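Long-range contacts in sensor protein (Pseudomonas syringae pv. tomato, PDB 2R8R), which is the N-terminal KdpD domain of a membrane sensor kinase that probably uses ATP to phosphorylate a histidine in a two-component system: residues R4-V9 / E155-V160; Y21-A26 / Y121-V126; V37-V42 / L57-L62; M75-L80 / Q111-A116; S86-D91 / A116-Y121. One frame throughout, in Å; residues are numbered along the deposited sequence.

In the fold
Four of the five contacts bear on one parallel sheet, ordered 37-39, 87-90, 119-125, 7-12, 158-161. Interaction 1 pairs the edge strand 158-161 with 7-12, and interaction 5 pairs two inner strands. Interaction 3 lies at the other edge, its centre about 19 Å from that of interaction 1. Interaction 2 lays helix 19-32 on the sheet and shares Tyr121 with interaction 5. Interaction 4 packs helices 77-83 and 106-115 together, with its centre about 8 Å from that of interaction 5. Along the chain, interactions 2 to 5 all nest inside the loop closed by interaction 1. The strand order fits a P-loop NTPase fold, consistent with the family of this domain.

Interaction 1: residues R4-V9 / E155-V160; sequences RGRLKV and EAFDLV
Arg6 CG stands anti to the carbonyl carbon (chi1 -68°), and the chain then runs extended to NE. Phe157 CG is anti to its own backbone N (chi1 -165°). These torsions lay the arginine over one face of the phenyl ring. Arg6 CD sits 3.8 Å from the ring centroid, a CH-pi contact. Further out, Phe157 CZ lies over the centre of the guanidinium, and Arg6 NE is 3.5 Å from Phe157 CZ. The two planes are nearly parallel, 12° apart.

Beyond this pair the backbones join as parallel strands, 7-9 beside 158-160. Strand 158-161 is an edge strand of the P-loop NTPase-like sheet, and 7-12 is its neighbour. Asp158 N gives a hydrogen bond to Leu7 O in the carbonyl plane, at 3.0 Å. Val9 N bonds to Asp158 O, and Val160 N meets Val9 O at 2.8 Å. Where the strands begin, one water accepts from both Leu7 N and Phe157 N.

Val9 splits its contacts: CG2 touches Ala156 CB at 3.7 Å, while CB faces Leu159 CD1. Lys8 crosses Asp158 at a slant, with Lys8 CG 3.7 Å from Asp158 CB, and Lys8 CE reaches Val160 CG1.

Interaction 2: residues Y21-A26 / Y121-V126; sequences YAMLQA and YTTVNV
Apolar packing carries most of the contact between Met23, a selenomethionine, and Tyr121. Met23 CG lies 3.8 Å from Tyr121 CB, and the two side chains slide past each other in opposite directions. Met23 CG is anti to the backbone N (chi1 177°), which sends the chain from the helix toward the strand. A bend at the last torsion (chi3 64°) then turns Met23 CE toward Thr123, 4.1 Å from Thr123 CG2. Ala26, one helical turn further on, places its CB 3.5 Å from Tyr121 CE2, at an oblique approach to the ring.

The helix is 19-32, whose first turn holds the end of the putative P-loop (Lys19, Thr20), and it lies against the parallel sheet. It runs nearly antiparallel to strand 119-125, at 168° between the short axes and 8.8 Å apart at closest. This is the usual placing of the first helix in a P-loop NTPase fold.

Contacts with polar atoms are fewer. Met23 SE rests 3.6 Å from Tyr121 O, a packing contact with the strand backbone. Met23 O lies at the edge of the tyrosine ring, near its plane.

Hydrogen bonds tie the threonine hydroxyls to other parts of the chain. Thr123 OG1 is bonded to Asp91 OD1 and to Glu92 N, while Thr122 OG1 is bonded to Val90 O.

Interaction 3: residues V37-V42 / L57-L62; sequences VMAGVV and LPQQPL
Ala39 and Gln59 form a single beta bridge at the edge of the P-loop NTPase-like sheet, where strand 37-39 is the outermost. The loop 57-62 follows helix 48-54 and runs beside this strand. Ala39 N bonds to Pro58 O at 2.9 Å, with the donor tilted 26° from the carbonyl plane. Gln60 N returns a bond to Ala39 O at 2.9 Å, nearly along the C=O axis.

Side chains flank the bridge. The selenium of selenomethionine Met38 lies 3.6 Å from Gln59 C and also touches Pro58 CB. Met38 CG is anti to the backbone N (chi1 -176°), and bends at chi2 and chi3 bring the selenium against the loop backbone. The Pro58 ring rests on the strand backbone, with CG 3.3 Å from Val37 O. On the buried side, Val37 CG1 meets Leu57 CD2 at 4.3 Å.

Gly40 marks a corner in the chain. Past it, a water lies within hydrogen-bonding distance of both Gly40 O and Gln60 O. The Leu62 side chain crosses Val41 at about a right angle, with Leu62 CD2 3.9 Å from Val41 CB and 3.3 Å from Gly40 O.

Further out, Leu57 packs on Leu24 of helix 19-32. On helix 77-83, Leu80 CD2 touches both Met38 CG and Gln60 CG.

Interaction 4: residues M75-L80 / Q111-A116; sequences MDLDAL and QELLAA
Leu80 and Leu113 bring their CA atoms to 7.9 Å, the closest CA pair of the two segments. The contact joins two helices of the P-loop NTPase-like domain, 77-83 and 106-115. Helix 77-83 is capped by Asp76 at its N-cap: Ala79 N bonds to Asp76 OD1 at 3.3 Å, from above the carboxylate plane. The same residue is the centre of an inverse gamma turn. In the other segment, Ala115 N bonds back to Gln111 O, a regular helical bond.

Leucines fill the space between. Leu113 CG is anti to the carbonyl carbon (chi1 -65°), and the end of this side chain comes nearer to the first helix than its base. Its CG and CD2 both touch Leu77 CD1, each at 3.9 Å, as the two side chains pass at an oblique angle. The CD2 branch also reaches Leu80 CB at 4.0 Å. Leu113 CD1 meets the selenium of selenomethionine Met75, more loosely, at 4.3 Å.

Around this group, Met75 packs on Val90 and Leu80 on Val88, both of strand 87-90. Leu81 also touches Glu112 and Leu113. Glu112, extended beyond CG, crosses Leu77 at a slant, and Glu112 OE1 comes to 3.1 Å from Leu77 CD2, a close contact.

Interaction 5: residues S86-D91 / A116-Y121; sequences SLVLVD and AGIDVY
Leu87 meets Tyr121 across neighbouring parallel strands, 87-90 and 119-125. With helix 106-115 between them, these strands form a beta-alpha-beta crossover. From Leu87 CB the chain leaves with CG anti to the backbone N (chi1 179°), then divides. Leu87 CD1 sits over one face of the Tyr121 ring, offset toward the rim at Tyr121 CD1 and 3.8 Å from the centroid, a CH-pi contact. It also touches Asp119 CB. Leu87 CD2 reaches the far part of the ring, 3.8 Å from Tyr121 CZ. Leu89 runs alongside, its CD2 near Tyr121 CB.

Four backbone hydrogen bonds hold the strands. Val88 contributes two: N to Asp119 O at 2.8 Å, and O from Tyr121 N. Asp119 N bonds to Ser86 O, and Val90 N to Tyr121 O. Gly117 ends helix 106-115 in a Schellman motif, and one water donates to its O and Ser86 O. Asp119 OD1 accepts from Arg6 N. On the face opposite Leu87, Val88 CG2 presses at 3.4 Å on CG2 of Ile118, which precedes the strand.

Interaction 1: residues R4-V9 / E155-V160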
# COMPACT_ATOMS: atom_id res chain seq x y z
N ARG A 4 -10.07 -17.03 -11.20
CA ARG A 4 -10.11 -16.26 -9.94
C ARG A 4 -9.16 -15.10 -9.99
O ARG A 4 -8.08 -15.22 -10.57
CB ARG A 4 -9.71 -17.11 -8.75
CG ARG A 4 -10.49 -18.35 -8.63
CD ARG A 4 -9.93 -19.17 -7.51
NE ARG A 4 -10.21 -18.59 -6.21
CZ ARG A 4 -10.10 -19.28 -5.08
NH1 ARG A 4 -9.69 -20.55 -5.12
NH2 ARG A 4 -10.40 -18.71 -3.93
N GLY A 5 -9.56 -13.98 -9.38
CA GLY A 5 -8.67 -12.82 -9.21
C GLY A 5 -7.49 -13.23 -8.34
O GLY A 5 -7.65 -13.95 -7.34
N ARG A 6 -6.31 -12.81 -8.75
CA ARG A 6 -5.07 -13.03 -8.00
C ARG A 6 -4.51 -11.76 -7.39
O ARG A 6 -4.32 -10.76 -8.10
CB ARG A 6 -4.03 -13.64 -8.93
CG ARG A 6 -4.41 -15.05 -9.35
CD ARG A 6 -3.51 -15.56 -10.43
NE ARG A 6 -3.81 -16.97 -10.71
CZ ARG A 6 -3.13 -17.71 -11.60
NH1 ARG A 6 -2.11 -17.17 -12.29
NH2 ARG A 6 -3.47 -18.98 -11.77
N LEU A 7 -4.23 -11.84 -6.09
CA LEU A 7 -3.61 -10.76 -5.33
C LEU A 7 -2.10 -10.94 -5.23
O LEU A 7 -1.63 -11.99 -4.78
CB LEU A 7 -4.16 -10.75 -3.89
CG LEU A 7 -3.82 -9.56 -2.96
CD1 LEU A 7 -4.23 -8.15 -3.54
CD2 LEU A 7 -4.45 -9.85 -1.58
N LYS A 8 -1.37 -9.88 -5.61
CA LYS A 8 0.05 -9.73 -5.34
C LYS A 8 0.29 -8.55 -4.38
O LYS A 8 -0.11 -7.42 -4.66
CB LYS A 8 0.82 -9.55 -6.65
CG LYS A 8 2.34 -9.53 -6.48
CD LYS A 8 3.06 -9.36 -7.80
CE LYS A 8 4.61 -9.49 -7.58
NZ LYS A 8 5.51 -9.22 -8.81
N VAL A 9 0.93 -8.84 -3.25
CA VAL A 9 1.24 -7.84 -2.23
C VAL A 9 2.71 -7.51 -2.31
O VAL A 9 3.54 -8.42 -2.22
CB VAL A 9 0.93 -8.36 -0.81
CG1 VAL A 9 1.23 -7.27 0.33
CG2 VAL A 9 -0.50 -8.92 -0.74
N GLU A 155 -3.27 -15.36 2.54
CA GLU A 155 -3.97 -15.96 1.43
C GLU A 155 -3.73 -15.25 0.11
O GLU A 155 -4.35 -15.61 -0.88
CB GLU A 155 -5.45 -16.03 1.78
CG GLU A 155 -5.66 -16.90 3.02
CD GLU A 155 -7.09 -17.13 3.34
OE1 GLU A 155 -7.97 -16.62 2.60
OE2 GLU A 155 -7.35 -17.83 4.34
N ALA A 156 -2.81 -14.28 0.09
CA ALA A 156 -2.40 -13.62 -1.16
C ALA A 156 -1.77 -14.65 -2.08
O ALA A 156 -1.03 -15.51 -1.63
CB ALA A 156 -1.43 -12.49 -0.88
N PHE A 157 -2.09 -14.60 -3.37
CA PHE A 157 -1.48 -15.48 -4.33
C PHE A 157 0.05 -15.33 -4.35
O PHE A 157 0.78 -16.31 -4.40
CB PHE A 157 -2.03 -15.17 -5.71
CG PHE A 157 -1.75 -16.22 -6.71
CD1 PHE A 157 -2.44 -17.42 -6.69
CD2 PHE A 157 -0.84 -16.01 -7.73
CE1 PHE A 157 -2.21 -18.40 -7.64
CE2 PHE A 157 -0.60 -16.99 -8.68
CZ PHE A 157 -1.28 -18.19 -8.62
N ASP A 158 0.52 -14.09 -4.35
CA ASP A 158 1.93 -13.77 -4.49
C ASP A 158 2.28 -12.70 -3.45
O ASP A 158 1.49 -11.79 -3.18
CB ASP A 158 2.20 -13.18 -5.90
CG ASP A 158 2.57 -14.22 -6.97
OD1 ASP A 158 3.22 -15.28 -6.67
OD2 ASP A 158 2.25 -13.91 -8.16
N LEU A 159 3.46 -12.81 -2.88
CA LEU A 159 3.98 -11.80 -1.99
C LEU A 159 5.41 -11.49 -2.38
O LEU A 159 6.23 -12.41 -2.55
CB LEU A 159 3.90 -12.27 -0.52
CG LEU A 159 4.33 -11.22 0.52
CD1 LEU A 159 3.15 -10.82 1.39
CD2 LEU A 159 5.43 -11.76 1.38
N VAL A 160 5.73 -10.21 -2.55
CA VAL A 160 7.12 -9.81 -2.79
C VAL A 160 7.59 -8.83 -1.73
O VAL A 160 6.91 -7.84 -1.44
CB VAL A 160 7.35 -9.30 -4.26
CG1 VAL A 160 6.47 -8.18 -4.61
CG2 VAL A 160 8.79 -8.93 -4.49
O HOH W 1 -5.04 -14.03 -4.43

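Interaction 2: residues Y21-A26 / Y121-V126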
# COMPACT_ATOMS: atom_id res chain seq x y z
N TYR A 21 6.70 2.27 -6.33
CA TYR A 21 7.50 2.23 -7.54
C TYR A 21 7.61 0.78 -8.08
O TYR A 21 7.44 0.56 -9.29
CB TYR A 21 8.89 2.80 -7.25
CG TYR A 21 9.75 2.95 -8.49
CD1 TYR A 21 9.65 4.10 -9.25
CD2 TYR A 21 10.65 1.98 -8.89
CE1 TYR A 21 10.40 4.30 -10.38
CE2 TYR A 21 11.43 2.17 -10.05
CZ TYR A 21 11.28 3.34 -10.78
OH TYR A 21 11.99 3.63 -11.93
N ALA A 22 7.90 -0.18 -7.21
CA ALA A 22 7.96 -1.60 -7.59
C ALA A 22 6.64 -2.09 -8.19
O ALA A 22 6.63 -2.73 -9.24
CB ALA A 22 8.40 -2.48 -6.42
N MSE A 23 5.54 -1.76 -7.54
CA MSE A 23 4.23 -2.06 -8.07
C MSE A 23 3.98 -1.46 -9.47
O MSE A 23 3.37 -2.14 -10.33
CB MSE A 23 3.14 -1.63 -7.09
CG MSE A 23 1.73 -1.88 -7.66
SE MSE A 23 0.25 -1.35 -6.52
CE MSE A 23 0.59 0.59 -6.46
N LEU A 24 4.41 -0.21 -9.69
CA LEU A 24 4.14 0.46 -10.94
C LEU A 24 5.00 -0.10 -12.07
O LEU A 24 4.50 -0.22 -13.20
CB LEU A 24 4.30 1.98 -10.81
CG LEU A 24 3.26 2.70 -9.92
CD1 LEU A 24 3.53 4.20 -9.98
CD2 LEU A 24 1.83 2.39 -10.33
N GLN A 25 6.26 -0.48 -11.76
CA GLN A 25 7.12 -1.20 -12.72
C GLN A 25 6.58 -2.57 -13.07
O GLN A 25 6.65 -3.00 -14.22
CB GLN A 25 8.56 -1.36 -12.21
CG GLN A 25 9.41 -0.08 -12.17
CD GLN A 25 9.77 0.45 -13.58
OE1 GLN A 25 9.22 0.00 -14.60
NE2 GLN A 25 10.69 1.40 -13.62
N ALA A 26 6.04 -3.29 -12.09
CA ALA A 26 5.42 -4.59 -12.36
C ALA A 26 4.24 -4.39 -13.29
O ALA A 26 4.00 -5.18 -14.21
CB ALA A 26 5.00 -5.28 -11.08
N TYR A 121 -2.86 -5.78 -7.66
CA TYR A 121 -1.54 -5.51 -7.05
C TYR A 121 -1.77 -4.51 -5.93
O TYR A 121 -2.57 -3.58 -6.08
CB TYR A 121 -0.55 -4.88 -8.05
CG TYR A 121 0.05 -5.79 -9.13
CD1 TYR A 121 -0.36 -7.10 -9.30
CD2 TYR A 121 1.02 -5.29 -10.02
CE1 TYR A 121 0.18 -7.91 -10.31
CE2 TYR A 121 1.57 -6.09 -11.01
CZ TYR A 121 1.15 -7.41 -11.15
OH TYR A 121 1.72 -8.20 -12.13
N THR A 122 -1.11 -4.72 -4.80
CA THR A 122 -1.28 -3.84 -3.63
C THR A 122 0.03 -3.69 -2.88
O THR A 122 0.96 -4.45 -3.07
CB THR A 122 -2.45 -4.34 -2.68
OG1 THR A 122 -2.83 -3.29 -1.78
CG2 THR A 122 -2.07 -5.59 -1.87
N THR A 123 0.09 -2.68 -2.03
CA THR A 123 1.26 -2.43 -1.17
C THR A 123 0.81 -2.39 0.28
O THR A 123 -0.32 -1.99 0.59
CB THR A 123 1.89 -1.11 -1.53
OG1 THR A 123 0.96 -0.08 -1.24
CG2 THR A 123 2.24 -1.07 -3.04
N VAL A 124 1.69 -2.83 1.18
CA VAL A 124 1.44 -2.69 2.58
C VAL A 124 2.77 -2.65 3.34
O VAL A 124 3.72 -3.36 2.97
CB VAL A 124 0.57 -3.84 3.10
CG1 VAL A 124 1.38 -5.18 3.21
CG2 VAL A 124 -0.13 -3.44 4.43
N ASN A 125 2.82 -1.82 4.39
CA ASN A 125 3.91 -1.87 5.39
C ASN A 125 3.64 -2.88 6.48
O ASN A 125 2.51 -3.07 6.88
CB ASN A 125 4.16 -0.50 6.00
CG ASN A 125 4.81 0.43 5.04
OD1 ASN A 125 4.40 1.59 4.88
ND2 ASN A 125 5.79 -0.08 4.35
N VAL A 126 4.70 -3.52 6.97
CA VAL A 126 4.55 -4.66 7.87
C VAL A 126 3.85 -4.32 9.19
O VAL A 126 3.22 -5.20 9.77
CB VAL A 126 5.91 -5.32 8.15
CG1 VAL A 126 6.77 -4.46 9.06
CG2 VAL A 126 5.68 -6.67 8.73

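Interaction 3: residues V37-V42 / L57-L62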
# COMPACT_ATOMS: atom_id res chain seq x y z
N VAL A 37 -4.60 -2.96 -17.77
CA VAL A 37 -4.23 -2.47 -16.45
C VAL A 37 -4.95 -1.17 -16.13
O VAL A 37 -5.09 -0.32 -16.99
CB VAL A 37 -2.70 -2.25 -16.36
CG1 VAL A 37 -2.29 -1.76 -14.94
CG2 VAL A 37 -1.95 -3.52 -16.75
N MSE A 38 -5.41 -1.04 -14.89
CA MSE A 38 -6.04 0.17 -14.40
C MSE A 38 -5.50 0.51 -12.99
O MSE A 38 -5.40 -0.35 -12.11
CB MSE A 38 -7.53 -0.01 -14.34
CG MSE A 38 -8.28 1.24 -13.93
SE MSE A 38 -8.36 2.56 -15.37
CE MSE A 38 -9.80 1.64 -16.30
N ALA A 39 -5.12 1.75 -12.81
CA ALA A 39 -4.78 2.28 -11.51
C ALA A 39 -6.08 2.65 -10.81
O ALA A 39 -6.84 3.48 -11.31
CB ALA A 39 -3.84 3.49 -11.65
N GLY A 40 -6.34 2.00 -9.67
CA GLY A 40 -7.52 2.28 -8.85
C GLY A 40 -7.23 3.35 -7.82
O GLY A 40 -7.92 4.37 -7.74
N VAL A 41 -6.19 3.11 -7.03
CA VAL A 41 -5.64 4.14 -6.16
C VAL A 41 -4.13 3.96 -6.06
O VAL A 41 -3.66 2.90 -5.71
CB VAL A 41 -6.33 4.19 -4.74
CG1 VAL A 41 -6.48 2.82 -4.11
CG2 VAL A 41 -5.62 5.24 -3.83
N VAL A 42 -3.39 5.02 -6.36
CA VAL A 42 -1.93 4.98 -6.32
C VAL A 42 -1.43 6.27 -5.69
O VAL A 42 -1.76 7.35 -6.13
CB VAL A 42 -1.30 4.77 -7.72
CG1 VAL A 42 0.25 4.81 -7.65
CG2 VAL A 42 -1.78 3.44 -8.33
N LEU A 57 0.01 4.84 -17.29
CA LEU A 57 -0.95 3.79 -17.03
C LEU A 57 -2.36 4.38 -17.05
O LEU A 57 -2.56 5.52 -16.62
CB LEU A 57 -0.69 3.16 -15.65
CG LEU A 57 0.61 2.39 -15.45
CD1 LEU A 57 0.89 2.15 -13.96
CD2 LEU A 57 0.60 1.09 -16.23
N PRO A 58 -3.35 3.61 -17.54
CA PRO A 58 -4.71 4.07 -17.40
C PRO A 58 -5.06 4.28 -15.91
O PRO A 58 -4.58 3.52 -15.04
CB PRO A 58 -5.53 2.92 -17.99
CG PRO A 58 -4.57 2.25 -18.93
CD PRO A 58 -3.29 2.30 -18.22
N GLN A 59 -5.89 5.29 -15.65
CA GLN A 59 -6.21 5.69 -14.28
C GLN A 59 -7.70 5.87 -14.10
O GLN A 59 -8.36 6.48 -14.95
CB GLN A 59 -5.48 6.97 -13.96
CG GLN A 59 -3.96 6.80 -13.86
CD GLN A 59 -3.27 8.12 -13.89
OE1 GLN A 59 -3.67 9.04 -13.21
NE2 GLN A 59 -2.23 8.24 -14.68
N GLN A 60 -8.23 5.34 -12.99
CA GLN A 60 -9.64 5.49 -12.67
C GLN A 60 -9.85 6.67 -11.74
O GLN A 60 -9.38 6.63 -10.62
CB GLN A 60 -10.15 4.21 -12.04
CG GLN A 60 -11.64 4.19 -11.73
CD GLN A 60 -12.50 4.08 -12.97
OE1 GLN A 60 -12.36 3.15 -13.77
NE2 GLN A 60 -13.41 5.07 -13.15
N PRO A 61 -10.53 7.74 -12.17
CA PRO A 61 -10.70 8.85 -11.23
C PRO A 61 -11.16 8.43 -9.81
O PRO A 61 -12.04 7.60 -9.64
CB PRO A 61 -11.72 9.76 -11.92
CG PRO A 61 -11.43 9.56 -13.35
CD PRO A 61 -11.12 8.06 -13.47
N LEU A 62 -10.56 9.02 -8.80
CA LEU A 62 -10.98 8.80 -7.42
C LEU A 62 -12.33 9.47 -7.12
O LEU A 62 -12.75 10.43 -7.79
CB LEU A 62 -9.91 9.32 -6.45
CG LEU A 62 -8.52 8.70 -6.58
CD1 LEU A 62 -7.49 9.59 -5.83
CD2 LEU A 62 -8.44 7.21 -6.12
O HOH W 2 -10.50 4.87 -8.63

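Interaction 4: residues M75-L80 / Q111-A116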
# COMPACT_ATOMS: atom_id res chain seq x y z
N MSE A 75 -10.80 5.08 -3.96
CA MSE A 75 -10.96 4.30 -5.14
C MSE A 75 -12.46 4.20 -5.51
O MSE A 75 -13.34 4.00 -4.63
CB MSE A 75 -10.40 2.93 -4.86
CG MSE A 75 -10.46 2.01 -5.99
SE MSE A 75 -9.90 0.23 -5.44
CE MSE A 75 -11.19 -0.13 -4.12
N ASP A 76 -12.72 4.39 -6.80
CA ASP A 76 -14.05 4.26 -7.32
C ASP A 76 -14.33 2.80 -7.65
O ASP A 76 -14.29 2.38 -8.79
CB ASP A 76 -14.22 5.15 -8.53
CG ASP A 76 -15.65 5.27 -8.96
OD1 ASP A 76 -16.53 4.59 -8.41
OD2 ASP A 76 -15.90 6.08 -9.86
N LEU A 77 -14.66 2.04 -6.62
CA LEU A 77 -14.87 0.61 -6.70
C LEU A 77 -15.96 0.23 -7.72
O LEU A 77 -15.79 -0.69 -8.52
CB LEU A 77 -15.26 0.11 -5.30
CG LEU A 77 -15.51 -1.39 -5.07
CD1 LEU A 77 -14.28 -2.24 -5.48
CD2 LEU A 77 -15.93 -1.64 -3.58
N ASP A 78 -17.08 0.95 -7.64
CA ASP A 78 -18.21 0.76 -8.52
C ASP A 78 -17.82 0.93 -9.98
O ASP A 78 -18.20 0.15 -10.77
CB ASP A 78 -19.32 1.78 -8.20
CG ASP A 78 -20.08 1.45 -6.94
OD1 ASP A 78 -19.52 0.70 -6.11
OD2 ASP A 78 -21.24 1.93 -6.77
N ALA A 79 -17.06 1.96 -10.31
CA ALA A 79 -16.62 2.13 -11.69
C ALA A 79 -15.65 1.03 -12.11
O ALA A 79 -15.68 0.60 -13.27
CB ALA A 79 -15.99 3.51 -11.89
N LEU A 80 -14.79 0.56 -11.19
CA LEU A 80 -13.82 -0.49 -11.52
C LEU A 80 -14.54 -1.80 -11.80
O LEU A 80 -14.14 -2.56 -12.68
CB LEU A 80 -12.77 -0.66 -10.39
CG LEU A 80 -11.78 0.50 -10.18
CD1 LEU A 80 -11.08 0.40 -8.82
CD2 LEU A 80 -10.80 0.68 -11.33
N GLN A 111 -11.09 -7.57 -2.00
CA GLN A 111 -11.66 -8.92 -2.07
C GLN A 111 -12.78 -8.93 -3.10
O GLN A 111 -12.91 -9.88 -3.83
CB GLN A 111 -12.18 -9.44 -0.70
CG GLN A 111 -11.17 -9.65 0.43
CD GLN A 111 -10.05 -10.61 0.09
OE1 GLN A 111 -10.28 -11.68 -0.47
NE2 GLN A 111 -8.82 -10.23 0.44
N GLU A 112 -13.57 -7.86 -3.17
CA GLU A 112 -14.67 -7.74 -4.13
C GLU A 112 -14.23 -7.73 -5.59
O GLU A 112 -14.87 -8.33 -6.44
CB GLU A 112 -15.54 -6.49 -3.88
CG GLU A 112 -16.88 -6.59 -4.57
CD GLU A 112 -17.83 -5.46 -4.31
OE1 GLU A 112 -17.40 -4.38 -3.86
OE2 GLU A 112 -19.05 -5.66 -4.59
N LEU A 113 -13.15 -7.01 -5.87
CA LEU A 113 -12.54 -7.00 -7.21
C LEU A 113 -12.07 -8.40 -7.54
O LEU A 113 -12.28 -8.86 -8.62
CB LEU A 113 -11.32 -6.05 -7.26
CG LEU A 113 -11.61 -4.56 -7.06
CD1 LEU A 113 -10.33 -3.84 -6.73
CD2 LEU A 113 -12.32 -4.02 -8.33
N LEU A 114 -11.42 -9.05 -6.58
CA LEU A 114 -10.87 -10.39 -6.77
C LEU A 114 -11.97 -11.44 -7.02
O LEU A 114 -11.78 -12.34 -7.84
CB LEU A 114 -10.03 -10.77 -5.55
CG LEU A 114 -8.69 -10.06 -5.29
CD1 LEU A 114 -8.16 -10.49 -3.87
CD2 LEU A 114 -7.74 -10.41 -6.35
N ALA A 115 -13.12 -11.30 -6.34
CA ALA A 115 -14.28 -12.19 -6.55
C ALA A 115 -14.91 -11.98 -7.93
O ALA A 115 -15.51 -12.89 -8.47
CB ALA A 115 -15.34 -12.01 -5.44
N ALA A 116 -14.74 -10.78 -8.50
CA ALA A 116 -15.17 -10.46 -9.86
C ALA A 116 -14.17 -10.90 -10.92
O ALA A 116 -14.40 -10.68 -12.10
CB ALA A 116 -15.46 -8.94 -10.01

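Interaction 5: residues S86-D91 / A116-Y121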
# COMPACT_ATOMS: atom_id res chain seq x y z
N SER A 86 -8.44 -6.05 -16.28
CA SER A 86 -7.81 -7.32 -15.98
C SER A 86 -7.00 -7.24 -14.66
O SER A 86 -6.98 -8.22 -13.90
CB SER A 86 -6.97 -7.73 -17.16
OG SER A 86 -6.07 -8.74 -16.81
N LEU A 87 -6.34 -6.09 -14.43
CA LEU A 87 -5.47 -5.83 -13.27
C LEU A 87 -5.78 -4.46 -12.70
O LEU A 87 -5.78 -3.48 -13.44
CB LEU A 87 -4.01 -5.85 -13.68
CG LEU A 87 -2.91 -5.57 -12.62
CD1 LEU A 87 -3.02 -6.53 -11.40
CD2 LEU A 87 -1.52 -5.65 -13.26
N VAL A 88 -6.05 -4.39 -11.40
CA VAL A 88 -6.21 -3.09 -10.70
C VAL A 88 -5.07 -2.88 -9.70
O VAL A 88 -4.71 -3.77 -8.93
CB VAL A 88 -7.61 -2.91 -10.04
CG1 VAL A 88 -7.73 -1.55 -9.36
CG2 VAL A 88 -8.69 -3.04 -11.08
N LEU A 89 -4.48 -1.68 -9.77
CA LEU A 89 -3.45 -1.27 -8.84
C LEU A 89 -4.05 -0.48 -7.68
O LEU A 89 -4.78 0.51 -7.89
CB LEU A 89 -2.39 -0.41 -9.53
CG LEU A 89 -1.90 -0.98 -10.85
CD1 LEU A 89 -0.79 -0.06 -11.36
CD2 LEU A 89 -1.45 -2.43 -10.69
N VAL A 90 -3.77 -0.97 -6.48
CA VAL A 90 -4.39 -0.46 -5.23
C VAL A 90 -3.33 -0.31 -4.12
O VAL A 90 -2.93 -1.30 -3.49
CB VAL A 90 -5.51 -1.40 -4.73
CG1 VAL A 90 -6.16 -0.85 -3.40
CG2 VAL A 90 -6.58 -1.63 -5.84
N ASP A 91 -2.83 0.92 -3.93
CA ASP A 91 -1.94 1.23 -2.81
C ASP A 91 -2.65 1.06 -1.47
O ASP A 91 -3.85 1.25 -1.38
CB ASP A 91 -1.36 2.66 -2.94
CG ASP A 91 0.07 2.65 -3.45
OD1 ASP A 91 0.89 1.84 -2.93
OD2 ASP A 91 0.40 3.47 -4.34
N ALA A 116 -14.74 -10.78 -8.50
CA ALA A 116 -15.17 -10.46 -9.86
C ALA A 116 -14.17 -10.90 -10.92
O ALA A 116 -14.40 -10.68 -12.10
CB ALA A 116 -15.46 -8.94 -10.01
N GLY A 117 -13.09 -11.55 -10.51
CA GLY A 117 -12.09 -12.08 -11.42
C GLY A 117 -11.02 -11.07 -11.82
O GLY A 117 -10.27 -11.31 -12.75
N ILE A 118 -10.99 -9.93 -11.15
CA ILE A 118 -10.02 -8.89 -11.43
C ILE A 118 -8.76 -9.17 -10.58
O ILE A 118 -8.84 -9.37 -9.36
CB ILE A 118 -10.63 -7.46 -11.15
CG1 ILE A 118 -11.90 -7.27 -12.02
CG2 ILE A 118 -9.58 -6.30 -11.37
CD1 ILE A 118 -12.82 -6.13 -11.54
N ASP A 119 -7.61 -9.19 -11.23
CA ASP A 119 -6.33 -9.27 -10.52
C ASP A 119 -6.05 -7.95 -9.81
O ASP A 119 -6.43 -6.88 -10.29
CB ASP A 119 -5.18 -9.59 -11.49
CG ASP A 119 -5.31 -10.96 -12.15
OD1 ASP A 119 -5.76 -11.93 -11.49
OD2 ASP A 119 -4.94 -11.06 -13.33
N VAL A 120 -5.38 -8.05 -8.66
CA VAL A 120 -5.01 -6.89 -7.89
C VAL A 120 -3.54 -6.91 -7.46
O VAL A 120 -3.04 -7.92 -6.96
CB VAL A 120 -5.92 -6.68 -6.64
CG1 VAL A 120 -5.41 -5.47 -5.86
CG2 VAL A 120 -7.42 -6.48 -7.05
N TYR A 121 -2.86 -5.78 -7.66
CA TYR A 121 -1.54 -5.51 -7.05
C TYR A 121 -1.77 -4.51 -5.93
O TYR A 121 -2.57 -3.58 -6.08
CB TYR A 121 -0.55 -4.88 -8.05
CG TYR A 121 0.05 -5.79 -9.13
CD1 TYR A 121 -0.36 -7.10 -9.30
CD2 TYR A 121 1.02 -5.29 -10.02
CE1 TYR A 121 0.18 -7.91 -10.31
CE2 TYR A 121 1.57 -6.09 -11.01
CZ TYR A 121 1.15 -7.41 -11.15
OH TYR A 121 1.72 -8.20 -12.13
O HOH W 3 -8.23 -10.71 -14.51